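Local coordinates for protein D-glucosaminate-6-phosphate ammonia lyase (Salmonella typhimurium, PDB 7LCE) that belongs to the pyridoxal-phosphate-dependent enzymes of the selenocysteine synthase family and carries its cofactor covalently bound, at residues A[196-209]-A[221-233]. Residues are numbered along the deposited sequence; the frame is centred on the assembly and turned at random.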
# COMPACT_ATOMS: atom_id res chain seq x y z
N LEU A 196 -29.46 24.64 32.74
CA LEU A 196 -29.87 24.70 31.35
C LEU A 196 -29.17 25.82 30.58
O LEU A 196 -28.93 25.68 29.38
CB LEU A 196 -31.39 24.89 31.26
CG LEU A 196 -32.23 23.64 31.54
CD1 LEU A 196 -33.64 24.03 31.93
CD2 LEU A 196 -32.25 22.75 30.32
N ARG A 197 -28.82 26.91 31.26
CA ARG A 197 -28.28 28.09 30.60
C ARG A 197 -26.77 28.23 30.72
O ARG A 197 -26.15 28.88 29.87
CB ARG A 197 -28.94 29.36 31.16
CG ARG A 197 -30.46 29.33 31.11
CD ARG A 197 -31.05 30.60 31.69
NE ARG A 197 -32.50 30.64 31.54
CZ ARG A 197 -33.14 31.09 30.47
NH1 ARG A 197 -32.47 31.55 29.42
NH2 ARG A 197 -34.47 31.08 30.45
N GLY A 198 -26.17 27.63 31.75
CA GLY A 198 -24.76 27.89 32.03
C GLY A 198 -23.84 27.43 30.92
O GLY A 198 -22.83 28.08 30.63
N TRP A 199 -24.16 26.30 30.28
CA TRP A 199 -23.27 25.74 29.28
C TRP A 199 -23.40 26.44 27.93
O TRP A 199 -22.41 26.57 27.21
CB TRP A 199 -23.51 24.24 29.16
CG TRP A 199 -23.17 23.56 30.44
CD1 TRP A 199 -24.05 23.08 31.38
CD2 TRP A 199 -21.86 23.34 30.97
NE1 TRP A 199 -23.36 22.55 32.44
CE2 TRP A 199 -22.02 22.70 32.22
CE3 TRP A 199 -20.57 23.61 30.51
CZ2 TRP A 199 -20.93 22.33 33.01
CZ3 TRP A 199 -19.49 23.24 31.29
CH2 TRP A 199 -19.68 22.60 32.52
N VAL A 200 -24.60 26.88 27.57
CA VAL A 200 -24.76 27.66 26.35
C VAL A 200 -24.10 29.03 26.49
O VAL A 200 -23.47 29.53 25.55
CB VAL A 200 -26.25 27.80 26.00
CG1 VAL A 200 -26.43 28.72 24.81
CG2 VAL A 200 -26.85 26.43 25.71
N ALA A 201 -24.21 29.64 27.67
CA ALA A 201 -23.68 30.99 27.87
C ALA A 201 -22.16 31.04 27.82
O ALA A 201 -21.59 32.09 27.52
CB ALA A 201 -24.17 31.56 29.20
N SER A 202 -21.48 29.92 28.12
CA SER A 202 -20.02 29.90 28.11
C SER A 202 -19.43 29.95 26.71
O SER A 202 -18.21 30.08 26.58
CB SER A 202 -19.52 28.65 28.83
OG SER A 202 -19.82 27.48 28.09
N GLY A 203 -20.25 29.86 25.67
CA GLY A 203 -19.78 29.91 24.30
C GLY A 203 -19.74 28.57 23.58
O GLY A 203 -19.25 28.52 22.45
N ALA A 204 -20.23 27.51 24.21
CA ALA A 204 -20.26 26.21 23.55
C ALA A 204 -21.23 26.23 22.38
O ALA A 204 -22.27 26.90 22.42
CB ALA A 204 -20.66 25.12 24.54
N ASP A 205 -20.88 25.51 21.31
CA ASP A 205 -21.71 25.52 20.11
C ASP A 205 -22.88 24.56 20.22
O ASP A 205 -23.99 24.89 19.78
CB ASP A 205 -20.85 25.19 18.89
CG ASP A 205 -19.81 26.27 18.61
OD1 ASP A 205 -20.20 27.42 18.32
OD2 ASP A 205 -18.60 25.97 18.71
N MET A 206 -22.68 23.37 20.79
CA MET A 206 -23.74 22.39 20.97
C MET A 206 -23.61 21.74 22.33
O MET A 206 -22.56 21.20 22.67
CB MET A 206 -23.71 21.31 19.87
CG MET A 206 -23.99 21.83 18.47
SD MET A 206 -23.78 20.56 17.20
CE MET A 206 -21.99 20.43 17.09
N VAL A 207 -24.69 21.78 23.11
CA VAL A 207 -24.74 21.19 24.45
C VAL A 207 -25.85 20.15 24.49
O VAL A 207 -26.95 20.37 23.96
CB VAL A 207 -24.97 22.27 25.52
CG1 VAL A 207 -24.88 21.67 26.91
CG2 VAL A 207 -23.95 23.40 25.36
N ILE A 208 -25.57 19.01 25.11
CA ILE A 208 -26.47 17.86 25.12
C ILE A 208 -26.95 17.61 26.55
O ILE A 208 -26.14 17.55 27.48
CB ILE A 208 -25.79 16.59 24.56
CG1 ILE A 208 -25.44 16.78 23.09
CG2 ILE A 208 -26.69 15.39 24.75
CD1 ILE A 208 -24.06 17.34 22.85
N TYR A 209 -28.27 17.47 26.71
CA TYR A 209 -28.89 17.14 27.98
C TYR A 209 -29.71 15.87 27.84
O TYR A 209 -30.06 15.45 26.74
CB TYR A 209 -29.79 18.28 28.48
CG TYR A 209 -29.07 19.56 28.84
CD1 TYR A 209 -28.76 20.50 27.87
CD2 TYR A 209 -28.71 19.82 30.16
CE1 TYR A 209 -28.10 21.67 28.20
CE2 TYR A 209 -28.06 20.99 30.50
CZ TYR A 209 -27.75 21.91 29.52
OH TYR A 209 -27.10 23.08 29.85
N GLY A 221 -34.05 13.50 25.00
CA GLY A 221 -32.85 14.30 25.18
C GLY A 221 -32.90 15.41 24.16
O GLY A 221 -33.74 15.41 23.25
N PHE A 222 -32.01 16.39 24.31
CA PHE A 222 -32.00 17.48 23.35
C PHE A 222 -30.61 18.07 23.20
O PHE A 222 -29.78 18.00 24.12
CB PHE A 222 -33.01 18.57 23.74
CG PHE A 222 -32.81 19.13 25.12
CD1 PHE A 222 -33.36 18.50 26.22
CD2 PHE A 222 -32.10 20.31 25.31
CE1 PHE A 222 -33.20 19.03 27.49
CE2 PHE A 222 -31.94 20.83 26.58
CZ PHE A 222 -32.48 20.19 27.67
N ILE A 223 -30.36 18.62 22.01
CA ILE A 223 -29.15 19.38 21.71
C ILE A 223 -29.55 20.85 21.61
O ILE A 223 -30.54 21.18 20.95
CB ILE A 223 -28.50 18.91 20.40
CG1 ILE A 223 -28.30 17.39 20.42
CG2 ILE A 223 -27.20 19.65 20.16
CD1 ILE A 223 -27.82 16.82 19.10
N THR A 224 -28.79 21.72 22.26
CA THR A 224 -29.06 23.15 22.26
C THR A 224 -27.78 23.91 21.95
O THR A 224 -26.69 23.52 22.39
CB THR A 224 -29.65 23.59 23.62
OG1 THR A 224 -30.00 24.98 23.57
CG2 THR A 224 -28.67 23.34 24.76
N GLY A 225 -27.91 24.99 21.19
CA GLY A 225 -26.73 25.75 20.81
C GLY A 225 -27.01 26.72 19.68
O GLY A 225 -28.12 27.25 19.55
N ARG A 226 -25.98 26.96 18.86
CA ARG A 226 -26.10 27.93 17.78
C ARG A 226 -26.93 27.36 16.64
O ARG A 226 -26.89 26.16 16.35
CB ARG A 226 -24.72 28.35 17.28
CG ARG A 226 -23.85 28.95 18.38
CD ARG A 226 -22.74 29.82 17.81
NE ARG A 226 -22.01 30.52 18.86
CZ ARG A 226 -22.43 31.63 19.45
NH1 ARG A 226 -23.58 32.20 19.11
NH2 ARG A 226 -21.68 32.19 20.40
N LYS A 227 -27.69 28.24 15.98
CA LYS A 227 -28.64 27.80 14.96
C LYS A 227 -27.95 27.12 13.78
O LYS A 227 -28.50 26.18 13.21
CB LYS A 227 -29.47 28.99 14.48
CG LYS A 227 -30.74 28.60 13.73
CD LYS A 227 -31.56 29.82 13.37
CE LYS A 227 -32.91 29.42 12.78
NZ LYS A 227 -33.72 30.62 12.41
N THR A 228 -26.75 27.58 13.41
CA THR A 228 -26.07 26.98 12.26
C THR A 228 -25.70 25.53 12.52
O THR A 228 -25.77 24.70 11.60
CB THR A 228 -24.83 27.80 11.89
OG1 THR A 228 -23.95 27.87 13.02
CG2 THR A 228 -25.22 29.21 11.48
N TRP A 229 -25.31 25.20 13.75
CA TRP A 229 -24.94 23.82 14.06
C TRP A 229 -26.15 22.97 14.42
O TRP A 229 -26.18 21.77 14.10
CB TRP A 229 -23.91 23.78 15.20
CG TRP A 229 -22.56 24.26 14.77
CD1 TRP A 229 -21.93 25.40 15.17
CD2 TRP A 229 -21.68 23.61 13.86
NE1 TRP A 229 -20.70 25.50 14.56
CE2 TRP A 229 -20.52 24.41 13.75
CE3 TRP A 229 -21.75 22.42 13.12
CZ2 TRP A 229 -19.45 24.07 12.93
CZ3 TRP A 229 -20.68 22.08 12.30
CH2 TRP A 229 -19.55 22.90 12.22
N ILE A 230 -27.15 23.55 15.09
CA ILE A 230 -28.38 22.81 15.36
C ILE A 230 -29.04 22.39 14.06
O ILE A 230 -29.61 21.30 13.95
CB ILE A 230 -29.33 23.65 16.24
CG1 ILE A 230 -28.72 23.86 17.63
CG2 ILE A 230 -30.67 22.96 16.38
CD1 ILE A 230 -28.53 22.58 18.41
N ALA A 231 -28.96 23.25 13.04
CA ALA A 231 -29.48 22.89 11.72
C ALA A 231 -28.78 21.66 11.16
O ALA A 231 -29.43 20.79 10.56
CB ALA A 231 -29.34 24.08 10.76
N ALA A 232 -27.47 21.56 11.37
CA ALA A 232 -26.75 20.36 10.93
C ALA A 232 -27.17 19.14 11.73
O ALA A 232 -27.10 18.02 11.22
CB ALA A 232 -25.24 20.58 11.05
N CYS A 233 -27.60 19.33 12.98
CA CYS A 233 -28.15 18.21 13.74
C CYS A 233 -29.48 17.77 13.15
O CYS A 233 -29.71 16.57 12.96
CB CYS A 233 -28.31 18.60 15.21
SG CYS A 233 -26.77 18.97 16.07
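Phe222 has its CG between the backbone N and the carbonyl carbon (chi1 56°), which swings the ring across to Tyr209. This puts one face of the Phe222 ring against Tyr209 CB, which lies toward the rim, 3.4 Å from Phe222 CZ. The two ring planes are nearly parallel but slid apart, so they barely overlap. Leu196 CD2 meets the Phe222 ring at its edge. Thr224 CG2 touches the edge of the Tyr209 ring and also lies 3.7 Å from Val200 CG2. The hydroxyl of Thr224 turns to Thr62 and Ser67, and that of Tyr209 to the carbonyl of Asp195.

On the other face, Ile208 and Ile223 lie side by side. Met206 CG lies beside the backbone N and the chain runs extended to SD, which comes 3.8 Å from Trp229 CB and 3.6 Å from Cys233 SG. Its approach to the indole is an oblique Met-aromatic contact. Beyond the strands, Arg226 N donates to Asp205 O (3.0 Å). In the conformer given, Asp205 OD1 lies 3.6 Å from Arg226 NE, a long and doubtful salt bridge. Asp205 OD2 is bonded to Leu186 N.

Val207 and Thr224 exchange two backbone bonds, as do Tyr209 and Phe222. This is an antiparallel beta hairpin with a long connection, which holds the cofactor-modified Lys213. It is part of the seven-stranded mixed sheet characteristic of the large domain of fold-type I pyridoxal-phosphate enzymes.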